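Side-chain contacts in glutathione S-transferase omega-like 2 (Saccharomyces cerevisiae, PDB 5LKB), which acts as a one-cysteine glutathione-dependent thiol transferase, reduces dehydroascorbate and dimethylarsinic acid, and reacts with glutathionyl-(hydro)quinones: residues 160-163 and 168-171; 276-281 and 285-290; 311-316 and 363-368. All coordinates share one frame; numbering follows the deposited sequence.

How the contacts relate
Contact 1 belongs to the thioredoxin-like, glutathione-binding half of the chain; contact 2 lies in the helical C-terminal domain, and contact 3 ties a helix of that domain to the chain's C-terminal tail. Contact 1 is next to the glutathione site: N171 is about 3 Å, side chain to side chain, from the glutathione-binding residue E173, and V160 about 5 Å from V158, which also binds glutathione. Centres of contacts 1 and 2 are about 27 Å apart, those of contacts 1 and 3 about 36 Å, on opposite sides of the chain's centre. Contacts 2 and 3 are closer, about 20 Å between centres and about 8 Å between nearest atoms; helix 285-304 forms part of contact 2 and borders contact 3, and helix 317-329 flanks both.

Contact 1: residues 160-163 and 168-171; sequences VLWD and TIVN
W162 and I169 form a non-hydrogen-bonded antiparallel pair in the hairpin of strands 160-163 and 168-171, the edge hairpin of the thioredoxin-like sheet. From CB, on the sheet face shared with I169, the W162 side chain sets CG anti to the backbone N and beside the carbonyl carbon (chi1 -179°), which lays the indole along that face and brings T168 O over it. CG and CD2 come within van der Waals range of this oxygen, and CE3 is nearest, 3.4 Å from T168 O, which sits above one ring face, displaced toward the rim. CZ3 approaches T168 C, and CH2 and CZ2 reach T168 N. At the ring edge, in its plane, CE3 is 3.8 Å from I169 CG1, the two side chains crossing at about a right angle. The pyrrole nitrogen NE1 is hydrogen-bonded to Y136 OH. I169 also packs on V160, CG1 to CG1 at 3.9 Å.

On the sheet face that carries D163 and T168, D163 CB meets V170 CG2 at 3.8 Å, while the carboxylate of D163 is bound by R37, T166 and the E165 amide. The backbone shows why V170 lies here: L161 faces both V170 and N171, a classic beta bulge. L161 O accepts from V170 N at 2.8 Å and weakly from N171 N, whereas L161 N donates to N171 O at 3.0 Å. Beyond the bulge, D163 N bonds T168 O at 2.9 Å and 176°, almost straight.

The T168 carbonyl thus serves twice, as acceptor for D163 N and as a polar atom resting on the indole. N171, itself in the bulge, accepts through OD1 from E173 N, which places the hairpin end directly beside the glutathione site and is consistent with its helping to position E173.

Contact 2: residues 276-281 and 285-290; sequences FFTVGD and EADIRL
An N-capping box, a hallmark of the GST C-terminal domain, starts helix 285-304: T284 is the N-cap, its OG1 accepting from A286 N, and D287 OD2 accepts from T284 N. The loop before the helix folds back on its first turns, and T278 is a further partner of the box aspartate, bound through OD1. D287 OD1 takes two bonds from T278. The backbone T278 N donates at 2.9 Å and 173°, using the syn lone pair of OD1, while T278 OG1 donates, also at 2.9 Å, from above the carboxylate plane, 68° out of it. The hydroxyl reaches OD1 because chi1 of 51° sets OG1 between the backbone N and the carbonyl carbon, on the same side as the amide.

The other oxygen, D287 OD2, lies 3.5 Å from F277 CB and from F277 CD1. A water bridges, accepting from V279 N and donating to D287 OD2 at 2.7 Å, so a second route links loop and helix. OD1 also accepts from W322 NE1, so the carboxylate is held by several donors, which would probably favour its charged form.

Apolar contacts flank this network. V279 CG2 meets A286 CB at 3.8 Å, and T278 CG2 meets L290 CD2 at the same distance. Further out, F211 of helix 205-220 touches T278 and A286, W322 of helix 317-329 covers T278 and L290, and F276 packs on L253, Y257 and L260 of helix 232-264, so the loop is wedged among four helices of the domain.

Contact 3: residues 311-316 and 363-368; sequences SIRAGY and PKPDIR
R313, on the short helix 312-315, reaches out to the tail segment 363-368 and grips a single carbonyl oxygen with two nitrogens. NH1 and NH2 bond P365 O end-on, at 2.8 Å and 3.0 Å, with the oxygen only 1° out of the guanidinium plane. The NH1 bond lies in the carbonyl plane, whereas NH2 is tilted 15° from it. R313 gets there with CG between the backbone N and the carbonyl carbon (chi1 64°) and a bend at chi3. D366 O lies at the edge of the same group, near its plane.

Both faces of the guanidinium are covered at the rim: P363 CB is 3.7 Å from NH1 of R313 on one, and R368 CG lies over the other. This is the close part of the contact. R368, extended from CG to NE, crosses R313 at a slant, and its own guanidinium presents one face to R313 CD, which is 3.7 Å from R368 NH2.

The outer side is looser. A water accepts weakly from R313 NH1 at 3.2 Å and donates to K364 O, and K364, exposed, makes a cation-pi contact with F309 of the second subunit. P365 is likewise exposed; apart from its carbonyl, its ring meets R313 NH1 through CD.

R313 NE is salt-bridged to D298 of helix 285-304, and H320 of helix 317-329 touches R313 as well. I367 packs against helices 317-329 and 339-349, so the tail is laid across the helical domain beside the dimer partner.

Contact 1: residues 160-163 and 168-171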
ATOM      1  N   VAL A 160       5.867 -15.633 -25.284  1.00 18.06           N
ATOM      2  CA  VAL A 160       5.854 -16.028 -26.687  1.00 15.35           C
ATOM      3  C   VAL A 160       6.428 -17.428 -26.796  1.00 16.51           C
ATOM      4  O   VAL A 160       7.552 -17.681 -26.346  1.00 15.84           O
ATOM      5  CB  VAL A 160       6.649 -15.035 -27.532  1.00 15.80           C
ATOM      6  CG1 VAL A 160       6.828 -15.578 -28.959  1.00 16.94           C
ATOM      7  CG2 VAL A 160       5.953 -13.668 -27.587  1.00 22.38           C
ATOM      8  N   LEU A 161       5.661 -18.339 -27.413  1.00 19.64           N
ATOM      9  CA  LEU A 161       6.143 -19.680 -27.766  1.00 15.01           C
ATOM     10  C   LEU A 161       6.483 -19.672 -29.269  1.00 19.95           C
ATOM     11  O   LEU A 161       5.614 -19.406 -30.105  1.00 19.70           O
ATOM     12  CB  LEU A 161       5.110 -20.739 -27.418  1.00 15.90           C
ATOM     13  CG  LEU A 161       5.480 -22.167 -27.806  1.00 16.21           C
ATOM     14  CD1 LEU A 161       6.692 -22.642 -26.995  1.00 20.80           C
ATOM     15  CD2 LEU A 161       4.296 -23.079 -27.607  1.00 18.52           C
ATOM     16  N   TRP A 162       7.767 -19.799 -29.563  1.00 19.26           N
ATOM     17  CA  TRP A 162       8.402 -19.484 -30.857  1.00 18.69           C
ATOM     18  C   TRP A 162       8.881 -20.766 -31.519  1.00 21.69           C
ATOM     19  O   TRP A 162       9.428 -21.649 -30.857  1.00 20.11           O
ATOM     20  CB  TRP A 162       9.642 -18.648 -30.609  1.00 19.85           C
ATOM     21  CG  TRP A 162      10.433 -18.206 -31.867  1.00 23.42           C
ATOM     22  CD1 TRP A 162      11.640 -18.710 -32.301  1.00 22.90           C
ATOM     23  CD2 TRP A 162      10.090 -17.158 -32.781  1.00 22.38           C
ATOM     24  NE1 TRP A 162      12.062 -18.003 -33.388  1.00 21.33           N
ATOM     25  CE2 TRP A 162      11.123 -17.091 -33.753  1.00 21.99           C
ATOM     26  CE3 TRP A 162       9.017 -16.295 -32.897  1.00 24.56           C
ATOM     27  CZ2 TRP A 162      11.121 -16.133 -34.786  1.00 23.69           C
ATOM     28  CZ3 TRP A 162       9.009 -15.356 -33.951  1.00 22.88           C
ATOM     29  CH2 TRP A 162      10.042 -15.323 -34.895  1.00 25.93           C
ATOM     30  N   ASP A 163       8.697 -20.835 -32.861  1.00 20.92           N
ATOM     31  CA  ASP A 163       9.200 -21.944 -33.665  1.00 19.97           C
ATOM     32  C   ASP A 163      10.427 -21.493 -34.425  1.00 22.66           C
ATOM     33  O   ASP A 163      10.331 -20.613 -35.288  1.00 22.29           O
ATOM     34  CB  ASP A 163       8.142 -22.421 -34.667  1.00 19.54           C
ATOM     35  CG  ASP A 163       8.688 -23.505 -35.570  1.00 23.56           C
ATOM     36  OD1 ASP A 163       9.570 -24.226 -35.086  1.00 23.03           O
ATOM     37  OD2 ASP A 163       8.180 -23.618 -36.713  1.00 22.83           O
ATOM     38  N   THR A 168       8.172 -18.288 -36.572  1.00 22.70           N
ATOM     39  CA  THR A 168       6.859 -17.726 -36.323  1.00 23.03           C
ATOM     40  C   THR A 168       6.554 -17.879 -34.847  1.00 21.27           C
ATOM     41  O   THR A 168       7.105 -18.744 -34.161  1.00 20.69           O
ATOM     42  CB  THR A 168       5.757 -18.451 -37.155  1.00 24.92           C
ATOM     43  OG1 THR A 168       5.797 -19.863 -36.910  1.00 21.94           O
ATOM     44  CG2 THR A 168       5.892 -18.141 -38.661  1.00 27.43           C
ATOM     45  N   ILE A 169       5.570 -17.111 -34.411  1.00 22.44           N
ATOM     46  CA  ILE A 169       4.987 -17.315 -33.101  1.00 20.70           C
ATOM     47  C   ILE A 169       3.922 -18.391 -33.209  1.00 21.48           C
ATOM     48  O   ILE A 169       2.925 -18.215 -33.926  1.00 22.01           O
ATOM     49  CB  ILE A 169       4.393 -16.001 -32.602  1.00 21.56           C
ATOM     50  CG1 ILE A 169       5.484 -14.954 -32.533  1.00 20.88           C
ATOM     51  CG2 ILE A 169       3.675 -16.203 -31.276  1.00 22.86           C
ATOM     52  CD1 ILE A 169       4.999 -13.652 -31.958  1.00 21.47           C
ATOM     53  N   VAL A 170       4.129 -19.498 -32.499  1.00 20.65           N
ATOM     54  CA  VAL A 170       3.140 -20.574 -32.446  1.00 18.49           C
ATOM     55  C   VAL A 170       1.932 -20.107 -31.671  1.00 21.06           C
ATOM     56  O   VAL A 170       0.785 -20.186 -32.122  1.00 18.88           O
ATOM     57  CB  VAL A 170       3.740 -21.865 -31.841  1.00 19.08           C
ATOM     58  CG1 VAL A 170       2.653 -22.961 -31.657  1.00 21.46           C
ATOM     59  CG2 VAL A 170       4.945 -22.365 -32.695  1.00 20.07           C
ATOM     60  N   ASN A 171       2.179 -19.567 -30.474  1.00 18.23           N
ATOM     61  CA  ASN A 171       1.093 -19.267 -29.559  1.00 17.79           C
ATOM     62  C   ASN A 171       1.629 -18.212 -28.600  1.00 15.93           C
ATOM     63  O   ASN A 171       2.749 -18.367 -28.091  1.00 18.12           O
ATOM     64  CB  ASN A 171       0.636 -20.492 -28.819  1.00 15.32           C
ATOM     65  CG  ASN A 171      -0.686 -20.336 -28.160  1.00 17.91           C
ATOM     66  OD1 ASN A 171      -0.799 -19.547 -27.198  1.00 16.14           O
ATOM     67  ND2 ASN A 171      -1.700 -21.086 -28.575  1.00 16.14           N
TER

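Contact 2: residues 276-281 and 285-290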
ATOM      1  N   PHE A 276      -3.456 -30.192  -0.250  1.00 26.20           N
ATOM      2  CA  PHE A 276      -4.102 -28.881  -0.004  1.00 22.04           C
ATOM      3  C   PHE A 276      -4.009 -28.017  -1.265  1.00 21.85           C
ATOM      4  O   PHE A 276      -3.070 -27.247  -1.429  1.00 21.87           O
ATOM      5  CB  PHE A 276      -3.474 -28.218   1.213  1.00 21.68           C
ATOM      6  CG  PHE A 276      -4.140 -26.939   1.618  1.00 20.17           C
ATOM      7  CD1 PHE A 276      -5.520 -26.851   1.803  1.00 20.11           C
ATOM      8  CD2 PHE A 276      -3.368 -25.814   1.861  1.00 22.22           C
ATOM      9  CE1 PHE A 276      -6.129 -25.631   2.176  1.00 24.72           C
ATOM     10  CE2 PHE A 276      -3.960 -24.625   2.264  1.00 19.27           C
ATOM     11  CZ  PHE A 276      -5.331 -24.524   2.438  1.00 20.97           C
ATOM     12  N   PHE A 277      -4.981 -28.164  -2.181  1.00 21.23           N
ATOM     13  CA  PHE A 277      -4.993 -27.524  -3.492  1.00 17.33           C
ATOM     14  C   PHE A 277      -6.388 -27.003  -3.818  1.00 19.81           C
ATOM     15  O   PHE A 277      -7.377 -27.345  -3.174  1.00 22.70           O
ATOM     16  CB  PHE A 277      -4.521 -28.494  -4.613  1.00 20.74           C
ATOM     17  CG  PHE A 277      -3.173 -29.085  -4.353  1.00 19.43           C
ATOM     18  CD1 PHE A 277      -2.036 -28.343  -4.620  1.00 22.88           C
ATOM     19  CD2 PHE A 277      -3.029 -30.361  -3.820  1.00 21.75           C
ATOM     20  CE1 PHE A 277      -0.792 -28.853  -4.388  1.00 22.43           C
ATOM     21  CE2 PHE A 277      -1.780 -30.864  -3.590  1.00 23.99           C
ATOM     22  CZ  PHE A 277      -0.644 -30.096  -3.870  1.00 25.79           C
ATOM     23  N   THR A 278      -6.444 -26.105  -4.796  1.00 17.99           N
ATOM     24  CA  THR A 278      -7.698 -25.411  -5.106  1.00 20.89           C
ATOM     25  C   THR A 278      -8.753 -26.355  -5.676  1.00 22.02           C
ATOM     26  O   THR A 278      -9.939 -26.233  -5.346  1.00 23.08           O
ATOM     27  CB  THR A 278      -7.500 -24.237  -6.071  1.00 20.28           C
ATOM     28  OG1 THR A 278      -6.762 -24.635  -7.239  1.00 19.97           O
ATOM     29  CG2 THR A 278      -6.770 -23.060  -5.343  1.00 20.17           C
ATOM     30  N   VAL A 279      -8.341 -27.279  -6.552  1.00 22.34           N
ATOM     31  CA  VAL A 279      -9.263 -28.176  -7.249  1.00 24.58           C
ATOM     32  C   VAL A 279      -8.810 -29.608  -6.983  1.00 24.20           C
ATOM     33  O   VAL A 279      -7.648 -29.969  -7.235  1.00 21.49           O
ATOM     34  CB  VAL A 279      -9.327 -27.869  -8.751  1.00 23.32           C
ATOM     35  CG1 VAL A 279     -10.222 -28.867  -9.478  1.00 26.27           C
ATOM     36  CG2 VAL A 279      -9.844 -26.513  -8.937  1.00 23.50           C
ATOM     37  N   GLY A 280      -9.714 -30.407  -6.433  1.00 26.97           N
ATOM     38  CA  GLY A 280      -9.404 -31.754  -6.047  1.00 28.92           C
ATOM     39  C   GLY A 280      -8.350 -31.830  -4.967  1.00 28.23           C
ATOM     40  O   GLY A 280      -8.190 -30.927  -4.135  1.00 31.44           O
ATOM     41  N   ASP A 281      -7.583 -32.910  -5.007  1.00 28.05           N
ATOM     42  CA  ASP A 281      -6.616 -33.214  -3.967  1.00 28.38           C
ATOM     43  C   ASP A 281      -5.191 -33.328  -4.501  1.00 24.83           C
ATOM     44  O   ASP A 281      -4.332 -33.909  -3.845  1.00 25.11           O
ATOM     45  CB  ASP A 281      -7.050 -34.485  -3.230  1.00 34.66           C
ATOM     46  CG  ASP A 281      -7.123 -35.681  -4.137  1.00 40.07           C
ATOM     47  OD1 ASP A 281      -7.061 -35.518  -5.371  1.00 41.66           O
ATOM     48  OD2 ASP A 281      -7.242 -36.810  -3.617  1.00 49.37           O
ATOM     49  N   GLU A 285      -3.281 -27.210 -12.897  1.00 17.94           N
ATOM     50  CA  GLU A 285      -3.198 -25.935 -13.586  1.00 16.56           C
ATOM     51  C   GLU A 285      -3.941 -24.818 -12.847  1.00 17.15           C
ATOM     52  O   GLU A 285      -3.538 -23.646 -12.932  1.00 18.05           O
ATOM     53  CB  GLU A 285      -3.844 -26.099 -14.954  1.00 18.41           C
ATOM     54  CG  GLU A 285      -3.930 -24.870 -15.743  1.00 19.91           C
ATOM     55  CD  GLU A 285      -4.665 -25.106 -17.067  1.00 19.54           C
ATOM     56  OE1 GLU A 285      -5.823 -24.654 -17.205  1.00 19.49           O
ATOM     57  OE2 GLU A 285      -4.049 -25.722 -17.960  1.00 21.29           O
ATOM     58  N   ALA A 286      -5.049 -25.155 -12.181  1.00 14.99           N
ATOM     59  CA  ALA A 286      -5.807 -24.129 -11.455  1.00 15.33           C
ATOM     60  C   ALA A 286      -4.925 -23.496 -10.397  1.00 17.91           C
ATOM     61  O   ALA A 286      -4.995 -22.274 -10.174  1.00 17.15           O
ATOM     62  CB  ALA A 286      -7.036 -24.744 -10.781  1.00 18.09           C
ATOM     63  N   ASP A 287      -4.105 -24.315  -9.711  1.00 16.71           N
ATOM     64  CA  ASP A 287      -3.177 -23.755  -8.717  1.00 15.59           C
ATOM     65  C   ASP A 287      -2.144 -22.851  -9.377  1.00 16.64           C
ATOM     66  O   ASP A 287      -1.784 -21.776  -8.827  1.00 15.29           O
ATOM     67  CB  ASP A 287      -2.466 -24.850  -7.953  1.00 17.38           C
ATOM     68  CG  ASP A 287      -3.400 -25.729  -7.224  1.00 22.76           C
ATOM     69  OD1 ASP A 287      -4.093 -25.292  -6.305  1.00 17.75           O
ATOM     70  OD2 ASP A 287      -3.447 -26.953  -7.559  1.00 19.76           O
ATOM     71  N   ILE A 288      -1.615 -23.278 -10.496  1.00 15.16           N
ATOM     72  CA  ILE A 288      -0.587 -22.524 -11.194  1.00 14.72           C
ATOM     73  C   ILE A 288      -1.107 -21.152 -11.566  1.00 14.48           C
ATOM     74  O   ILE A 288      -0.460 -20.127 -11.318  1.00 15.03           O
ATOM     75  CB  ILE A 288      -0.062 -23.329 -12.402  1.00 14.92           C
ATOM     76  CG1 ILE A 288       0.652 -24.588 -11.892  1.00 17.22           C
ATOM     77  CG2 ILE A 288       0.853 -22.456 -13.276  1.00 15.27           C
ATOM     78  CD1 ILE A 288       1.041 -25.567 -12.968  1.00 17.88           C
ATOM     79  N   ARG A 289      -2.289 -21.104 -12.161  1.00 15.07           N
ATOM     80  CA  ARG A 289      -2.845 -19.862 -12.643  1.00 15.77           C
ATOM     81  C   ARG A 289      -3.161 -18.931 -11.482  1.00 13.91           C
ATOM     82  O   ARG A 289      -2.889 -17.734 -11.588  1.00 15.83           O
ATOM     83  CB  ARG A 289      -4.080 -20.118 -13.513  1.00 15.43           C
ATOM     84  CG  ARG A 289      -3.734 -20.735 -14.911  1.00 15.86           C
ATOM     85  CD  ARG A 289      -5.060 -21.271 -15.563  1.00 16.64           C
ATOM     86  NE  ARG A 289      -6.068 -20.234 -15.607  1.00 18.23           N
ATOM     87  CZ  ARG A 289      -6.758 -19.821 -16.639  1.00 18.99           C
ATOM     88  NH1 ARG A 289      -6.595 -20.370 -17.845  1.00 19.64           N
ATOM     89  NH2 ARG A 289      -7.670 -18.862 -16.460  1.00 18.94           N
ATOM     90  N   LEU A 290      -3.683 -19.455 -10.379  1.00 13.88           N
ATOM     91  CA  LEU A 290      -3.965 -18.584  -9.225  1.00 13.49           C
ATOM     92  C   LEU A 290      -2.661 -18.104  -8.616  1.00 15.49           C
ATOM     93  O   LEU A 290      -2.569 -16.934  -8.188  1.00 14.64           O
ATOM     94  CB  LEU A 290      -4.784 -19.322  -8.176  1.00 14.07           C
ATOM     95  CG  LEU A 290      -5.123 -18.541  -6.890  1.00 14.20           C
ATOM     96  CD1 LEU A 290      -5.930 -17.339  -7.245  1.00 15.35           C
ATOM     97  CD2 LEU A 290      -5.864 -19.401  -5.924  1.00 16.37           C
TER
HETATM   98  O   HOH W   1      -5.925 -27.992  -8.008  1.00 19.39           O

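Contact 3: residues 311-316 and 363-368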
ATOM      1  N   SER A 311      -4.199  -7.544   3.006  1.00 15.05           N
ATOM      2  CA  SER A 311      -3.176  -8.292   2.276  1.00 14.82           C
ATOM      3  C   SER A 311      -3.467  -9.771   2.412  1.00 14.78           C
ATOM      4  O   SER A 311      -4.306 -10.209   3.207  1.00 16.18           O
ATOM      5  CB  SER A 311      -1.793  -7.981   2.856  1.00 16.47           C
ATOM      6  OG  SER A 311      -1.673  -8.378   4.151  1.00 17.87           O
ATOM      7  N   ILE A 312      -2.819 -10.565   1.559  1.00 13.69           N
ATOM      8  CA  ILE A 312      -2.898 -12.021   1.730  1.00 15.37           C
ATOM      9  C   ILE A 312      -2.397 -12.434   3.105  1.00 14.28           C
ATOM     10  O   ILE A 312      -3.079 -13.162   3.845  1.00 16.01           O
ATOM     11  CB  ILE A 312      -2.098 -12.750   0.646  1.00 15.51           C
ATOM     12  CG1 ILE A 312      -2.657 -12.428  -0.767  1.00 15.01           C
ATOM     13  CG2 ILE A 312      -2.091 -14.270   0.882  1.00 16.02           C
ATOM     14  CD1 ILE A 312      -4.100 -12.763  -1.002  1.00 16.16           C
ATOM     15  N   ARG A 313      -1.227 -11.946   3.500  1.00 14.34           N
ATOM     16  CA  ARG A 313      -0.610 -12.448   4.713  1.00 14.63           C
ATOM     17  C   ARG A 313      -1.445 -12.047   5.945  1.00 15.42           C
ATOM     18  O   ARG A 313      -1.526 -12.810   6.924  1.00 20.74           O
ATOM     19  CB  ARG A 313       0.820 -11.911   4.829  1.00 13.89           C
ATOM     20  CG  ARG A 313       0.955 -10.392   4.987  1.00 15.04           C
ATOM     21  CD  ARG A 313       2.385  -9.912   4.825  1.00 14.91           C
ATOM     22  NE  ARG A 313       2.898 -10.215   3.496  1.00 13.58           N
ATOM     23  CZ  ARG A 313       4.159 -10.143   3.137  1.00 14.94           C
ATOM     24  NH1 ARG A 313       5.101  -9.681   3.983  1.00 14.77           N
ATOM     25  NH2 ARG A 313       4.522 -10.554   1.936  1.00 13.81           N
ATOM     26  N   ALA A 314      -2.072 -10.875   5.915  1.00 16.96           N
ATOM     27  CA  ALA A 314      -2.856 -10.454   7.067  1.00 19.09           C
ATOM     28  C   ALA A 314      -4.293 -10.896   7.011  1.00 20.88           C
ATOM     29  O   ALA A 314      -4.893 -11.100   8.067  1.00 24.53           O
ATOM     30  CB  ALA A 314      -2.866  -8.932   7.158  1.00 21.30           C
ATOM     31  N   GLY A 315      -4.874 -11.035   5.805  1.00 16.35           N
ATOM     32  CA  GLY A 315      -6.308 -11.159   5.693  1.00 18.44           C
ATOM     33  C   GLY A 315      -6.864 -12.481   5.196  1.00 17.03           C
ATOM     34  O   GLY A 315      -8.072 -12.717   5.246  1.00 18.91           O
ATOM     35  N   TYR A 316      -6.006 -13.321   4.646  1.00 16.59           N
ATOM     36  CA  TYR A 316      -6.438 -14.532   3.955  1.00 16.99           C
ATOM     37  C   TYR A 316      -5.615 -15.729   4.421  1.00 17.33           C
ATOM     38  O   TYR A 316      -4.738 -16.209   3.707  1.00 16.03           O
ATOM     39  CB  TYR A 316      -6.363 -14.368   2.437  1.00 17.38           C
ATOM     40  CG  TYR A 316      -7.436 -13.465   1.952  1.00 15.97           C
ATOM     41  CD1 TYR A 316      -8.743 -13.911   1.802  1.00 16.87           C
ATOM     42  CD2 TYR A 316      -7.172 -12.123   1.676  1.00 16.94           C
ATOM     43  CE1 TYR A 316      -9.745 -13.096   1.390  1.00 18.80           C
ATOM     44  CE2 TYR A 316      -8.194 -11.270   1.296  1.00 18.49           C
ATOM     45  CZ  TYR A 316      -9.493 -11.765   1.133  1.00 17.19           C
ATOM     46  OH  TYR A 316     -10.489 -10.927   0.740  1.00 20.34           O
ATOM     47  N   PRO A 363       6.115  -4.712   1.103  1.00 12.93           N
ATOM     48  CA  PRO A 363       6.207  -5.321   2.440  1.00 13.33           C
ATOM     49  C   PRO A 363       7.439  -6.173   2.617  1.00 14.16           C
ATOM     50  O   PRO A 363       7.995  -6.713   1.634  1.00 14.24           O
ATOM     51  CB  PRO A 363       5.000  -6.245   2.505  1.00 14.64           C
ATOM     52  CG  PRO A 363       4.733  -6.615   1.024  1.00 16.20           C
ATOM     53  CD  PRO A 363       5.062  -5.343   0.274  1.00 14.22           C
ATOM     54  N   LYS A 364       7.883  -6.313   3.856  1.00 13.12           N
ATOM     55  CA  LYS A 364       8.987  -7.200   4.210  1.00 14.06           C
ATOM     56  C   LYS A 364       8.418  -8.348   5.037  1.00 13.72           C
ATOM     57  O   LYS A 364       7.635  -8.145   5.968  1.00 15.28           O
ATOM     58  CB  LYS A 364      10.039  -6.448   5.051  1.00 14.68           C
ATOM     59  CG  LYS A 364      10.769  -5.377   4.298  1.00 20.80           C
ATOM     60  CD  LYS A 364      11.903  -4.765   5.130  1.00 22.85           C
ATOM     61  CE  LYS A 364      12.750  -3.827   4.280  1.00 24.24           C
ATOM     62  NZ  LYS A 364      14.056  -3.351   5.035  1.00 33.69           N
ATOM     63  N   PRO A 365       8.775  -9.581   4.673  1.00 13.42           N
ATOM     64  CA  PRO A 365       9.537  -9.993   3.506  1.00 16.03           C
ATOM     65  C   PRO A 365       8.633 -10.167   2.278  1.00 16.58           C
ATOM     66  O   PRO A 365       7.420  -9.991   2.389  1.00 13.78           O
ATOM     67  CB  PRO A 365      10.085 -11.375   3.923  1.00 13.27           C
ATOM     68  CG  PRO A 365       8.973 -11.924   4.712  1.00 13.93           C
ATOM     69  CD  PRO A 365       8.415 -10.710   5.542  1.00 15.26           C
ATOM     70  N   ASP A 366       9.214 -10.447   1.116  1.00 16.45           N
ATOM     71  CA  ASP A 366       8.363 -10.628  -0.069  1.00 14.42           C
ATOM     72  C   ASP A 366       7.342 -11.752   0.135  1.00 14.97           C
ATOM     73  O   ASP A 366       6.180 -11.655  -0.297  1.00 14.07           O
ATOM     74  CB  ASP A 366       9.235 -10.905  -1.319  1.00 15.15           C
ATOM     75  CG  ASP A 366      10.120  -9.746  -1.690  1.00 18.44           C
ATOM     76  OD1 ASP A 366       9.729  -8.578  -1.582  1.00 21.22           O
ATOM     77  OD2 ASP A 366      11.278  -9.987  -2.007  1.00 24.83           O
ATOM     78  N   ILE A 367       7.782 -12.879   0.696  1.00 14.72           N
ATOM     79  CA  ILE A 367       6.884 -13.965   1.083  1.00 14.70           C
ATOM     80  C   ILE A 367       7.348 -14.507   2.438  1.00 15.92           C
ATOM     81  O   ILE A 367       8.526 -14.806   2.614  1.00 16.02           O
ATOM     82  CB  ILE A 367       6.886 -15.083   0.007  1.00 15.06           C
ATOM     83  CG1 ILE A 367       5.909 -16.206   0.355  1.00 19.77           C
ATOM     84  CG2 ILE A 367       8.285 -15.613  -0.329  1.00 16.22           C
ATOM     85  CD1 ILE A 367       4.527 -15.829   0.404  1.00 21.11           C
ATOM     86  N   ARG A 368       6.427 -14.645   3.368  1.00 15.49           N
ATOM     87  CA  ARG A 368       6.809 -15.111   4.695  1.00 15.00           C
ATOM     88  C   ARG A 368       7.143 -16.601   4.670  1.00 16.37           C
ATOM     89  O   ARG A 368       6.613 -17.357   3.835  1.00 16.50           O
ATOM     90  CB  ARG A 368       5.699 -14.856   5.691  1.00 15.80           C
ATOM     91  CG  ARG A 368       5.420 -13.369   6.039  1.00 17.67           C
ATOM     92  CD  ARG A 368       4.412 -13.285   7.189  1.00 24.30           C
ATOM     93  NE  ARG A 368       4.062 -11.911   7.539  1.00 26.47           N
ATOM     94  CZ  ARG A 368       2.941 -11.549   8.184  1.00 25.69           C
ATOM     95  NH1 ARG A 368       2.046 -12.477   8.526  1.00 28.63           N
ATOM     96  NH2 ARG A 368       2.685 -10.253   8.469  1.00 29.64           N
TER
HETATM   97  O   HOH W   2       4.577  -7.206   5.938  1.00 20.03           O